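Local atomic coordinates of proteasome accessory factor B/C (PafBC) (Paenarthrobacter aurescens, PDB entry 6SJ9), a protein that acts as a transcriptional regulator of the bacterial DNA damage response, probably binding DNA through winged helix-turn-helix domains paired with WYL domains. Residues W108-L113 with R577-G582; L349-Q354 with I382-I387; R526-D531 with V546-L551; V620-G623 with W627-M630. All coordinates share one frame; numbering follows the deposited sequence.

Contact 1: W108-L113 with R577-G582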
loop_
_atom_site.group_PDB
_atom_site.type_symbol
_atom_site.label_atom_id
_atom_site.label_comp_id
_atom_site.label_asym_id
_atom_site.label_seq_id
_atom_site.Cartn_x
_atom_site.Cartn_y
_atom_site.Cartn_z
ATOM N N TRP A 108 2.520 -3.672 4.269
ATOM C CA TRP A 108 3.613 -4.573 3.930
ATOM C C TRP A 108 4.651 -3.832 3.094
ATOM O O TRP A 108 5.866 -3.946 3.315
ATOM C CB TRP A 108 3.083 -5.788 3.141
ATOM C CG TRP A 108 4.225 -6.413 2.378
ATOM C CD1 TRP A 108 4.464 -6.328 1.046
ATOM C CD2 TRP A 108 5.296 -7.198 2.931
ATOM N NE1 TRP A 108 5.617 -7.007 0.730
ATOM C CE2 TRP A 108 6.142 -7.554 1.869
ATOM C CE3 TRP A 108 5.626 -7.610 4.229
ATOM C CZ2 TRP A 108 7.305 -8.310 2.043
ATOM C CZ3 TRP A 108 6.787 -8.385 4.418
ATOM C CH2 TRP A 108 7.617 -8.726 3.317
ATOM N N GLU A 109 4.164 -3.087 2.096
ATOM C CA GLU A 109 5.049 -2.367 1.198
ATOM C C GLU A 109 5.946 -1.422 1.973
ATOM O O GLU A 109 7.160 -1.397 1.739
ATOM C CB GLU A 109 4.206 -1.628 0.147
ATOM C CG GLU A 109 4.972 -0.603 -0.653
ATOM C CD GLU A 109 4.227 -0.184 -1.914
ATOM O OE1 GLU A 109 3.874 -1.041 -2.755
ATOM O OE2 GLU A 109 3.955 1.013 -2.043
ATOM N N ARG A 110 5.399 -0.704 2.974
ATOM C CA ARG A 110 6.281 0.173 3.767
ATOM C C ARG A 110 7.285 -0.635 4.561
ATOM O O ARG A 110 8.457 -0.246 4.703
ATOM C CB ARG A 110 5.483 1.085 4.717
ATOM C CG ARG A 110 4.592 2.094 4.006
ATOM C CD ARG A 110 4.082 3.112 4.959
ATOM N NE ARG A 110 5.171 3.935 5.521
ATOM C CZ ARG A 110 5.658 5.038 4.946
ATOM N NH1 ARG A 110 5.174 5.462 3.781
ATOM N NH2 ARG A 110 6.654 5.677 5.507
ATOM N N ALA A 111 6.858 -1.773 5.096
ATOM C CA ALA A 111 7.816 -2.600 5.837
ATOM C C ALA A 111 8.934 -3.089 4.909
ATOM O O ALA A 111 10.112 -3.174 5.305
ATOM C CB ALA A 111 7.080 -3.793 6.475
ATOM N N ALA A 112 8.555 -3.488 3.697
ATOM C CA ALA A 112 9.503 -4.075 2.749
ATOM C C ALA A 112 10.529 -3.046 2.295
ATOM O O ALA A 112 11.716 -3.353 2.160
ATOM C CB ALA A 112 8.732 -4.658 1.544
ATOM N N LEU A 113 10.091 -1.817 2.088
ATOM C CA LEU A 113 11.025 -0.768 1.706
ATOM C C LEU A 113 12.026 -0.494 2.824
ATOM O O LEU A 113 13.248 -0.448 2.589
ATOM C CB LEU A 113 10.241 0.481 1.329
ATOM C CG LEU A 113 9.539 0.246 0.000
ATOM C CD1 LEU A 113 8.540 1.356 -0.310
ATOM C CD2 LEU A 113 10.606 0.101 -1.079
ATOM N N ARG A 577 3.560 2.766 13.650
ATOM C CA ARG A 577 4.928 2.289 13.705
ATOM C C ARG A 577 5.623 2.249 12.342
ATOM O O ARG A 577 6.844 2.441 12.280
ATOM C CB ARG A 577 4.957 0.907 14.345
ATOM C CG ARG A 577 4.873 0.967 15.832
ATOM C CD ARG A 577 4.793 -0.479 16.392
ATOM N NE ARG A 577 3.458 -1.051 16.213
ATOM C CZ ARG A 577 3.055 -2.196 16.781
ATOM N NH1 ARG A 577 3.887 -2.879 17.573
ATOM N NH2 ARG A 577 1.816 -2.648 16.581
ATOM N N LEU A 578 4.909 1.940 11.257
ATOM C CA LEU A 578 5.540 1.911 9.937
ATOM C C LEU A 578 5.612 3.283 9.295
ATOM O O LEU A 578 5.971 3.370 8.113
ATOM C CB LEU A 578 4.773 0.968 8.980
ATOM C CG LEU A 578 4.935 -0.493 9.372
ATOM C CD1 LEU A 578 4.104 -1.420 8.494
ATOM C CD2 LEU A 578 6.448 -0.819 9.234
ATOM N N PHE A 579 5.191 4.335 9.991
ATOM C CA PHE A 579 5.116 5.662 9.405
ATOM C C PHE A 579 6.008 6.724 10.079
ATOM O O PHE A 579 6.040 7.880 9.613
ATOM C CB PHE A 579 3.651 6.109 9.390
ATOM C CG PHE A 579 2.763 5.265 8.488
ATOM C CD1 PHE A 579 2.144 4.138 8.968
ATOM C CD2 PHE A 579 2.637 5.567 7.134
ATOM C CE1 PHE A 579 1.318 3.362 8.176
ATOM C CE2 PHE A 579 1.774 4.817 6.298
ATOM C CZ PHE A 579 1.122 3.692 6.820
ATOM N N THR A 580 6.709 6.397 11.161
ATOM C CA THR A 580 7.590 7.396 11.795
ATOM C C THR A 580 8.767 7.723 10.881
ATOM O O THR A 580 9.186 6.879 10.097
ATOM C CB THR A 580 8.099 6.912 13.158
ATOM O OG1 THR A 580 8.740 5.645 13.022
ATOM C CG2 THR A 580 6.967 6.761 14.144
ATOM N N PRO A 581 9.292 8.956 10.916
ATOM C CA PRO A 581 10.500 9.244 10.119
ATOM C C PRO A 581 11.605 8.292 10.527
ATOM O O PRO A 581 11.722 7.943 11.702
ATOM C CB PRO A 581 10.848 10.703 10.455
ATOM C CG PRO A 581 10.010 11.088 11.560
ATOM C CD PRO A 581 8.884 10.118 11.730
ATOM N N GLY A 582 12.337 7.781 9.518
ATOM C CA GLY A 582 13.447 6.864 9.747
ATOM C C GLY A 582 14.779 7.575 10.046
ATOM O O GLY A 582 15.047 8.686 9.589
#
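Arg110 and Ala111, neighbours on helix 95-118, receive the loop residues Leu578 and Phe579, and three kinds of interaction hold them. The polar one is a hydrogen bond from Arg110 NE to the backbone oxygen of Leu578, 2.8 Å long and nearly straight at 166° at the hydrogen. The oxygen lies close to the guanidinium plane, at its edge, whereas the donor is tilted 32° from the plane of the carbonyl. A bend at chi3 of Arg110 turns NE down onto this oxygen after CB has already passed close to the loop.

The loop runs from strand 562-563 to strand 586-592, so it leads from the Sm-fold sheet of the C-terminal WYL domain to the ferredoxin-like WCX domain. Helix 95-118 comes from far earlier in the chain, and the contact ties this connection to it.

The second interaction involves two flat groups. The planes of the guanidinium and the Phe579 ring are 16° apart, but they overlap only at the rim, where Phe579 CD2 is 3.4 Å from Arg110 NE.

Apolar packing makes up the third. Leu578 CD2 reaches the helix at Ala111, 4.1 Å from CB and equally far from CA. Leu107, one turn earlier, also touches both loop side chains, and a thiocyanate ion lies about 4 Å from the Leu578 side chain.

Contact 2: L349-Q354 with I382-I387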
loop_
_atom_site.group_PDB
_atom_site.type_symbol
_atom_site.label_atom_id
_atom_site.label_comp_id
_atom_site.label_asym_id
_atom_site.label_seq_id
_atom_site.Cartn_x
_atom_site.Cartn_y
_atom_site.Cartn_z
ATOM N N LEU A 349 -5.548 4.661 11.062
ATOM C CA LEU A 349 -5.674 3.295 10.580
ATOM C C LEU A 349 -6.914 2.637 11.141
ATOM O O LEU A 349 -7.640 1.975 10.407
ATOM C CB LEU A 349 -4.454 2.463 10.950
ATOM C CG LEU A 349 -3.259 2.955 10.134
ATOM C CD1 LEU A 349 -2.137 2.423 10.886
ATOM C CD2 LEU A 349 -3.215 2.496 8.669
ATOM N N ALA A 350 -7.177 2.830 12.436
ATOM C CA ALA A 350 -8.361 2.231 13.032
ATOM C C ALA A 350 -9.621 2.816 12.413
ATOM O O ALA A 350 -10.559 2.085 12.119
ATOM C CB ALA A 350 -8.373 2.449 14.547
ATOM N N ARG A 351 -9.648 4.134 12.190
ATOM C CA ARG A 351 -10.815 4.735 11.551
ATOM C C ARG A 351 -11.022 4.185 10.137
ATOM O O ARG A 351 -12.148 3.880 9.741
ATOM C CB ARG A 351 -10.680 6.257 11.547
ATOM C CG ARG A 351 -11.836 6.991 10.829
ATOM C CD ARG A 351 -11.778 8.490 11.073
ATOM N NE ARG A 351 -10.649 9.099 10.353
ATOM C CZ ARG A 351 -9.606 9.681 10.933
ATOM N NH1 ARG A 351 -9.540 9.760 12.259
ATOM N NH2 ARG A 351 -8.633 10.217 10.191
HETATM N N MSE A 352 -9.964 4.054 9.364
HETATM C CA MSE A 352 -10.085 3.494 8.006
HETATM C C MSE A 352 -10.646 2.105 8.022
HETATM O O MSE A 352 -11.440 1.801 7.140
HETATM C CB MSE A 352 -8.751 3.481 7.213
HETATM C CG MSE A 352 -8.356 4.843 6.774
HETATM SE SE MSE A 352 -6.556 5.049 5.908
HETATM C CE MSE A 352 -5.442 4.647 7.427
ATOM N N LEU A 353 -10.277 1.266 9.002
ATOM C CA LEU A 353 -10.932 -0.029 9.090
ATOM C C LEU A 353 -12.440 0.130 9.287
ATOM O O LEU A 353 -13.226 -0.654 8.751
ATOM C CB LEU A 353 -10.325 -0.852 10.229
ATOM C CG LEU A 353 -8.910 -1.351 9.947
ATOM C CD1 LEU A 353 -8.413 -2.002 11.178
ATOM C CD2 LEU A 353 -8.915 -2.342 8.771
ATOM N N GLN A 354 -12.855 1.129 10.079
ATOM C CA GLN A 354 -14.251 1.364 10.407
ATOM C C GLN A 354 -14.999 2.036 9.270
ATOM O O GLN A 354 -16.225 2.146 9.332
ATOM C CB GLN A 354 -14.350 2.221 11.677
ATOM C CG GLN A 354 -14.031 1.440 12.928
ATOM C CD GLN A 354 -13.711 2.337 14.104
ATOM O OE1 GLN A 354 -14.199 3.454 14.210
ATOM N NE2 GLN A 354 -12.794 1.876 14.953
ATOM N N ILE A 382 -12.264 12.530 3.231
ATOM C CA ILE A 382 -11.888 12.244 1.844
ATOM C C ILE A 382 -10.418 11.805 1.751
ATOM O O ILE A 382 -10.067 10.895 0.984
ATOM C CB ILE A 382 -12.193 13.474 0.981
ATOM C CG1 ILE A 382 -13.710 13.616 0.867
ATOM C CG2 ILE A 382 -11.583 13.315 -0.351
ATOM C CD1 ILE A 382 -14.144 15.038 0.389
ATOM N N ASP A 383 -9.537 12.459 2.513
ATOM C CA ASP A 383 -8.150 12.042 2.464
ATOM C C ASP A 383 -7.984 10.610 3.010
ATOM O O ASP A 383 -7.185 9.844 2.480
ATOM C CB ASP A 383 -7.261 13.019 3.229
ATOM C CG ASP A 383 -5.825 12.971 2.713
ATOM O OD1 ASP A 383 -5.664 13.052 1.475
ATOM O OD2 ASP A 383 -4.859 12.850 3.503
ATOM N N ASP A 384 -8.713 10.251 4.082
ATOM C CA ASP A 384 -8.701 8.865 4.557
ATOM C C ASP A 384 -9.078 7.921 3.444
ATOM O O ASP A 384 -8.474 6.873 3.298
ATOM C CB ASP A 384 -9.684 8.629 5.713
ATOM C CG ASP A 384 -9.275 9.332 6.996
ATOM O OD1 ASP A 384 -8.093 9.671 7.181
ATOM O OD2 ASP A 384 -10.164 9.521 7.837
ATOM N N LEU A 385 -10.088 8.286 2.645
ATOM C CA LEU A 385 -10.541 7.388 1.595
ATOM C C LEU A 385 -9.535 7.323 0.464
ATOM O O LEU A 385 -9.353 6.259 -0.129
ATOM C CB LEU A 385 -11.930 7.797 1.068
ATOM C CG LEU A 385 -13.060 7.583 2.064
ATOM C CD1 LEU A 385 -14.355 8.234 1.650
ATOM C CD2 LEU A 385 -13.299 6.095 2.196
ATOM N N LYS A 386 -8.881 8.452 0.134
ATOM C CA LYS A 386 -7.854 8.422 -0.912
ATOM C C LYS A 386 -6.693 7.513 -0.507
ATOM O O LYS A 386 -6.143 6.798 -1.340
ATOM C CB LYS A 386 -7.340 9.847 -1.207
ATOM C CG LYS A 386 -8.351 10.733 -2.049
ATOM C CD LYS A 386 -7.995 12.255 -1.941
ATOM C CE LYS A 386 -6.497 12.598 -2.252
ATOM N NZ LYS A 386 -6.220 14.061 -1.919
ATOM N N ILE A 387 -6.283 7.551 0.763
ATOM C CA ILE A 387 -5.232 6.638 1.218
ATOM C C ILE A 387 -5.695 5.203 1.065
ATOM O O ILE A 387 -4.954 4.339 0.583
ATOM C CB ILE A 387 -4.866 6.925 2.686
ATOM C CG1 ILE A 387 -4.162 8.274 2.795
ATOM C CG2 ILE A 387 -3.929 5.769 3.212
ATOM C CD1 ILE A 387 -4.244 8.861 4.171
#
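Asp384 reaches out of helix 378-389 to meet Arg351 and selenomethionine Met352 on helix 346-360, and each of its side-chain atoms has a partner there. CB starts the contact by packing against Met352 CG at 4.2 Å. Next, CG lies in the guanidinium plane of Arg351, off the edge of that group. OD1 takes a bond from Arg351 NH2 at 3.1 Å on its syn lone pair. OD2 does double duty: Arg351 NE gives it a short bond of 2.6 Å, from the syn side but out of the carboxylate plane, while NH2 adds a more bent one at 2.9 Å. The result is a side-on, two-nitrogen salt bridge in which the guanidinium and carboxylate planes are 28° apart. The arginine chain is extended as far as CD and then bends at chi3 (71°), which presents the NE side of the group to the acid.

Helices 346-360, 367-374 and 378-389, followed by the hairpin of strands 404-407 and 410-413, form a winged helix-turn-helix; helix 378-389 holds the place of the recognition helix in such folds. It crosses helix 346-360 at close to a right angle, -83°, with the axes of the two short segments 10.3 Å apart.

Beside the salt bridge, Met352 lays its selenium against the other helix, SE being 3.7 Å from Asp384 O and 3.8 Å from Ile387 CG2. Gln348 NE2 donates a further hydrogen bond to Asp384 OD1.

Contact 3: R526-D531 with V546-L551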
loop_
_atom_site.group_PDB
_atom_site.type_symbol
_atom_site.label_atom_id
_atom_site.label_comp_id
_atom_site.label_asym_id
_atom_site.label_seq_id
_atom_site.Cartn_x
_atom_site.Cartn_y
_atom_site.Cartn_z
ATOM N N ARG A 526 7.474 -0.349 22.836
ATOM C CA ARG A 526 7.023 -1.636 22.313
ATOM C C ARG A 526 8.150 -2.315 21.570
ATOM O O ARG A 526 8.871 -1.677 20.804
ATOM C CB ARG A 526 5.855 -1.471 21.325
ATOM C CG ARG A 526 4.547 -1.240 22.037
ATOM C CD ARG A 526 3.400 -1.244 21.027
ATOM N NE ARG A 526 3.449 -0.002 20.233
ATOM C CZ ARG A 526 2.489 0.338 19.385
ATOM N NH1 ARG A 526 1.424 -0.481 19.225
ATOM N NH2 ARG A 526 2.581 1.477 18.735
ATOM N N LEU A 527 8.241 -3.603 21.755
ATOM C CA LEU A 527 9.134 -4.477 21.025
ATOM C C LEU A 527 8.278 -5.378 20.129
ATOM O O LEU A 527 7.331 -5.999 20.614
ATOM C CB LEU A 527 9.932 -5.267 22.045
ATOM C CG LEU A 527 11.171 -6.068 21.781
ATOM C CD1 LEU A 527 12.183 -5.260 21.032
ATOM C CD2 LEU A 527 11.655 -6.486 23.186
ATOM N N TYR A 528 8.536 -5.374 18.827
ATOM C CA TYR A 528 7.684 -6.097 17.872
ATOM C C TYR A 528 8.551 -6.553 16.709
ATOM O O TYR A 528 9.618 -5.974 16.454
ATOM C CB TYR A 528 6.500 -5.224 17.383
ATOM C CG TYR A 528 6.983 -3.987 16.669
ATOM C CD1 TYR A 528 7.440 -2.888 17.394
ATOM C CD2 TYR A 528 7.021 -3.916 15.287
ATOM C CE1 TYR A 528 7.915 -1.740 16.723
ATOM C CE2 TYR A 528 7.470 -2.815 14.630
ATOM C CZ TYR A 528 7.924 -1.707 15.350
ATOM O OH TYR A 528 8.385 -0.591 14.654
ATOM N N SER A 529 8.122 -7.641 16.043
ATOM C CA SER A 529 8.821 -8.148 14.873
ATOM C C SER A 529 7.960 -8.071 13.625
ATOM O O SER A 529 6.740 -8.189 13.691
ATOM C CB SER A 529 9.290 -9.586 15.090
ATOM O OG SER A 529 8.211 -10.333 15.585
ATOM N N LEU A 530 8.629 -7.958 12.487
ATOM C CA LEU A 530 8.008 -7.923 11.170
ATOM C C LEU A 530 8.981 -8.510 10.172
ATOM O O LEU A 530 10.145 -8.099 10.158
ATOM C CB LEU A 530 7.704 -6.501 10.688
ATOM C CG LEU A 530 6.648 -5.695 11.362
ATOM C CD1 LEU A 530 6.625 -4.349 10.702
ATOM C CD2 LEU A 530 5.370 -6.450 11.175
ATOM N N ASP A 531 8.524 -9.451 9.347
ATOM C CA ASP A 531 9.395 -10.006 8.306
ATOM C C ASP A 531 10.700 -10.521 8.905
ATOM O O ASP A 531 11.783 -10.124 8.486
ATOM C CB ASP A 531 9.688 -8.967 7.211
ATOM C CG ASP A 531 10.313 -9.602 5.953
ATOM O OD1 ASP A 531 10.212 -10.845 5.811
ATOM O OD2 ASP A 531 10.941 -8.884 5.140
ATOM N N VAL A 546 8.507 9.999 18.661
ATOM C CA VAL A 546 8.530 8.544 18.662
ATOM C C VAL A 546 9.274 8.116 17.411
ATOM O O VAL A 546 9.059 8.673 16.334
ATOM C CB VAL A 546 7.098 7.973 18.710
ATOM C CG1 VAL A 546 7.145 6.473 18.577
ATOM C CG2 VAL A 546 6.389 8.341 20.070
ATOM N N ARG A 547 10.231 7.209 17.571
ATOM C CA ARG A 547 10.906 6.599 16.445
ATOM C C ARG A 547 10.840 5.093 16.603
ATOM O O ARG A 547 10.559 4.583 17.694
ATOM C CB ARG A 547 12.375 7.043 16.355
ATOM C CG ARG A 547 12.562 8.560 16.174
ATOM C CD ARG A 547 12.260 8.923 14.731
ATOM N NE ARG A 547 12.468 10.333 14.394
ATOM C CZ ARG A 547 11.676 11.343 14.753
ATOM N NH1 ARG A 547 10.586 11.153 15.505
ATOM N NH2 ARG A 547 11.984 12.571 14.361
ATOM N N ASN A 548 11.141 4.383 15.507
ATOM C CA ASN A 548 11.168 2.929 15.485
ATOM C C ASN A 548 12.541 2.517 15.045
ATOM O O ASN A 548 12.951 2.849 13.935
ATOM C CB ASN A 548 10.082 2.360 14.543
ATOM C CG ASN A 548 8.734 2.552 15.131
ATOM O OD1 ASN A 548 8.258 1.676 15.843
ATOM N ND2 ASN A 548 8.150 3.731 14.963
ATOM N N PHE A 549 13.238 1.800 15.920
ATOM C CA PHE A 549 14.625 1.421 15.726
ATOM C C PHE A 549 14.715 -0.074 15.437
ATOM O O PHE A 549 13.879 -0.865 15.892
ATOM C CB PHE A 549 15.434 1.741 17.006
ATOM C CG PHE A 549 15.426 3.248 17.419
ATOM C CD1 PHE A 549 14.503 3.733 18.329
ATOM C CD2 PHE A 549 16.395 4.113 16.950
ATOM C CE1 PHE A 549 14.535 5.095 18.752
ATOM C CE2 PHE A 549 16.436 5.481 17.343
ATOM C CZ PHE A 549 15.502 5.970 18.224
ATOM N N ARG A 550 15.775 -0.457 14.745
ATOM C CA ARG A 550 16.071 -1.856 14.469
ATOM C C ARG A 550 16.922 -2.415 15.596
ATOM O O ARG A 550 17.981 -1.856 15.905
ATOM C CB ARG A 550 16.822 -2.018 13.141
ATOM C CG ARG A 550 15.990 -1.679 11.877
ATOM C CD ARG A 550 16.799 -1.859 10.588
ATOM N NE ARG A 550 17.368 -3.214 10.426
ATOM C CZ ARG A 550 16.760 -4.214 9.768
ATOM N NH1 ARG A 550 15.571 -4.014 9.191
ATOM N NH2 ARG A 550 17.342 -5.424 9.680
ATOM N N LEU A 551 16.465 -3.518 16.191
ATOM C CA LEU A 551 17.235 -4.161 17.248
ATOM C C LEU A 551 18.639 -4.491 16.765
ATOM O O LEU A 551 19.628 -4.335 17.512
ATOM C CB LEU A 551 16.518 -5.425 17.724
ATOM C CG LEU A 551 16.986 -5.974 19.073
ATOM C CD1 LEU A 551 16.697 -4.965 20.125
ATOM C CD2 LEU A 551 16.196 -7.215 19.402
#
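Tyr528 and Asn548 carry this contact, joining two strands of the second WYL domain that are not neighbours in its sheet. Strand 533-540 runs between them, and the phenol reaches across it. Tyr528 CG lies between its backbone N and carbonyl carbon (chi1 61°), a torsion that lays the ring across this intervening strand, with the hydroxyl pointing to strand 545-550. There OH donates a 2.6 Å hydrogen bond to Asn548 OD1. The oxygen sits at the ring edge, 3.4 Å from CZ, while from the side of the amide the hydroxyl stands above the carbonyl plane, with a C=O...O angle of 110°. The ring and the amide are steeply turned, their planes 75° apart. Asn548 CB also lies near the hydroxyl, 3.4 Å from OH.

The ring has further company. Tyr535 on the bridged strand meets it with nearly parallel planes, and Arg577 makes a cation-pi contact with it.

With the amide as modelled, OD1 can only accept, so the Tyr528 hydroxyl gives its proton to it, and ND2 bonds to Thr580 OG1; the two bonds together restrain the rotation of the amide. One amide thus links the middle strand of the sheet to the loop 577-582.

Contact 4: V620-G623 with W627-M630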
loop_
_atom_site.group_PDB
_atom_site.type_symbol
_atom_site.label_atom_id
_atom_site.label_comp_id
_atom_site.label_asym_id
_atom_site.label_seq_id
_atom_site.Cartn_x
_atom_site.Cartn_y
_atom_site.Cartn_z
ATOM N N VAL A 620 10.680 16.835 1.339
ATOM C CA VAL A 620 10.226 15.512 1.758
ATOM C C VAL A 620 11.415 14.674 2.228
ATOM O O VAL A 620 12.533 14.824 1.736
ATOM C CB VAL A 620 9.465 14.769 0.617
ATOM C CG1 VAL A 620 8.282 15.594 0.142
ATOM C CG2 VAL A 620 10.355 14.497 -0.521
ATOM N N ARG A 621 11.139 13.713 3.112
ATOM C CA ARG A 621 12.110 12.716 3.543
ATOM C C ARG A 621 11.900 11.418 2.771
ATOM O O ARG A 621 10.834 10.815 2.858
ATOM C CB ARG A 621 11.983 12.452 5.044
ATOM C CG ARG A 621 12.273 13.673 5.926
ATOM C CD ARG A 621 11.806 13.439 7.393
ATOM N NE ARG A 621 12.526 12.352 8.087
ATOM C CZ ARG A 621 13.540 12.534 8.943
ATOM N NH1 ARG A 621 13.980 13.766 9.217
ATOM N NH2 ARG A 621 14.120 11.489 9.533
ATOM N N PHE A 622 12.912 10.992 2.016
ATOM C CA PHE A 622 12.905 9.712 1.323
ATOM C C PHE A 622 13.675 8.703 2.145
ATOM O O PHE A 622 14.657 9.057 2.822
ATOM C CB PHE A 622 13.527 9.816 -0.067
ATOM C CG PHE A 622 12.586 10.320 -1.077
ATOM C CD1 PHE A 622 12.542 11.680 -1.369
ATOM C CD2 PHE A 622 11.714 9.470 -1.718
ATOM C CE1 PHE A 622 11.638 12.159 -2.312
ATOM C CE2 PHE A 622 10.811 9.937 -2.655
ATOM C CZ PHE A 622 10.762 11.281 -2.955
ATOM N N GLY A 623 13.189 7.456 2.111
ATOM C CA GLY A 623 13.757 6.393 2.921
ATOM C C GLY A 623 15.169 6.031 2.525
ATOM O O GLY A 623 15.954 5.591 3.375
ATOM N N TRP A 627 16.110 5.331 -4.094
ATOM C CA TRP A 627 14.768 5.300 -4.678
ATOM C C TRP A 627 14.471 6.520 -5.512
ATOM O O TRP A 627 13.600 6.461 -6.385
ATOM C CB TRP A 627 13.707 5.190 -3.603
ATOM C CG TRP A 627 13.924 4.028 -2.752
ATOM C CD1 TRP A 627 14.602 2.878 -3.078
ATOM C CD2 TRP A 627 13.429 3.842 -1.431
ATOM N NE1 TRP A 627 14.573 2.007 -2.028
ATOM C CE2 TRP A 627 13.864 2.573 -1.002
ATOM C CE3 TRP A 627 12.670 4.634 -0.562
ATOM C CZ2 TRP A 627 13.573 2.082 0.250
ATOM C CZ3 TRP A 627 12.364 4.144 0.683
ATOM C CH2 TRP A 627 12.817 2.877 1.084
ATOM N N LEU A 628 15.235 7.591 -5.316
ATOM C CA LEU A 628 14.843 8.890 -5.853
ATOM C C LEU A 628 14.829 8.910 -7.374
ATOM O O LEU A 628 13.864 9.440 -7.949
ATOM C CB LEU A 628 15.758 9.969 -5.269
ATOM C CG LEU A 628 15.080 11.312 -5.165
ATOM C CD1 LEU A 628 13.737 11.058 -4.607
ATOM C CD2 LEU A 628 15.858 12.173 -4.217
ATOM N N PRO A 629 15.846 8.422 -8.086
ATOM C CA PRO A 629 15.786 8.514 -9.565
ATOM C C PRO A 629 14.595 7.777 -10.191
ATOM O O PRO A 629 13.982 8.275 -11.148
ATOM C CB PRO A 629 17.132 7.909 -9.999
ATOM C CG PRO A 629 18.037 8.148 -8.817
ATOM C CD PRO A 629 17.152 7.921 -7.621
HETATM N N MSE A 630 14.283 6.586 -9.711
HETATM C CA MSE A 630 13.049 5.877 -10.086
HETATM C C MSE A 630 11.787 6.706 -9.843
HETATM O O MSE A 630 10.968 6.840 -10.733
HETATM C CB MSE A 630 12.923 4.579 -9.311
HETATM C CG MSE A 630 14.099 3.645 -9.473
HETATM SE SE MSE A 630 13.688 1.927 -8.613
HETATM C CE MSE A 630 13.137 2.616 -6.846
#
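The Phe622 ring, in the ferredoxin-like WCX domain, takes Leu628 on one face: methyl CD1 sits over the middle of the ring, 3.3 Å from its centroid and 13° off the normal, a CH-pi contact. Phe631 meets the same ring edge-to-face, and the ring of Tyr603 lies against it at an intermediate tilt. The second flat group, the indole of Trp627, approaches the Gly623 backbone obliquely, with CZ3 3.5 Å from CA.

This is the corner where strand 616-622 of the domain hands over to helix 627-634. That helix begins the crossover to strand 639-643, which lies on the far side of strand 586-592 in the antiparallel sheet, and Leu628 and Phe622 both also touch Val588 on that central strand.

Leu628 CD1 is within 3.9 Å of every Phe622 ring atom, and nearest CE1 at 3.3 Å, so it is well centred and tightly packed. Leu628 manages this with CG anti to its backbone N (chi1 -151°), which swings the branched end back from the helix toward the strand.

Trp627 lies beside the turn, and Leu113 and Ala117 of helix 95-118 touch its side chain. Gly623 has no side chain to hold the indole off, and the six-membered part of that ring rests along its backbone, with Trp627 CE3 coming to 3.9 Å from Gly623 N.

Overall arrangement
Contact 1 is the meeting point for two of the others. Its centre is 10 Å from that of contact 3, and the two touch where Thr580 OG1 lies 2.8 Å from Asn548 ND2 and where Arg577 reaches Tyr528. Toward contact 4, 14 Å away between centres, Arg621 meets Pro581 and Gly582, while Leu113 borders Trp627. The loop 577-582 touches WYL strands through Arg577, Thr580 and Pro581 and WCX strand 616-622 through Pro581 and Gly582. Contact 2, in the helix-turn-helix domain, comes within about 4 Å of contact 1 by nearest atoms without touching and stays about 14 Å from contact 4. The potassium site (Leu16, Thr18, Ile81, Lys83 and Ser85) shares no residue with the four.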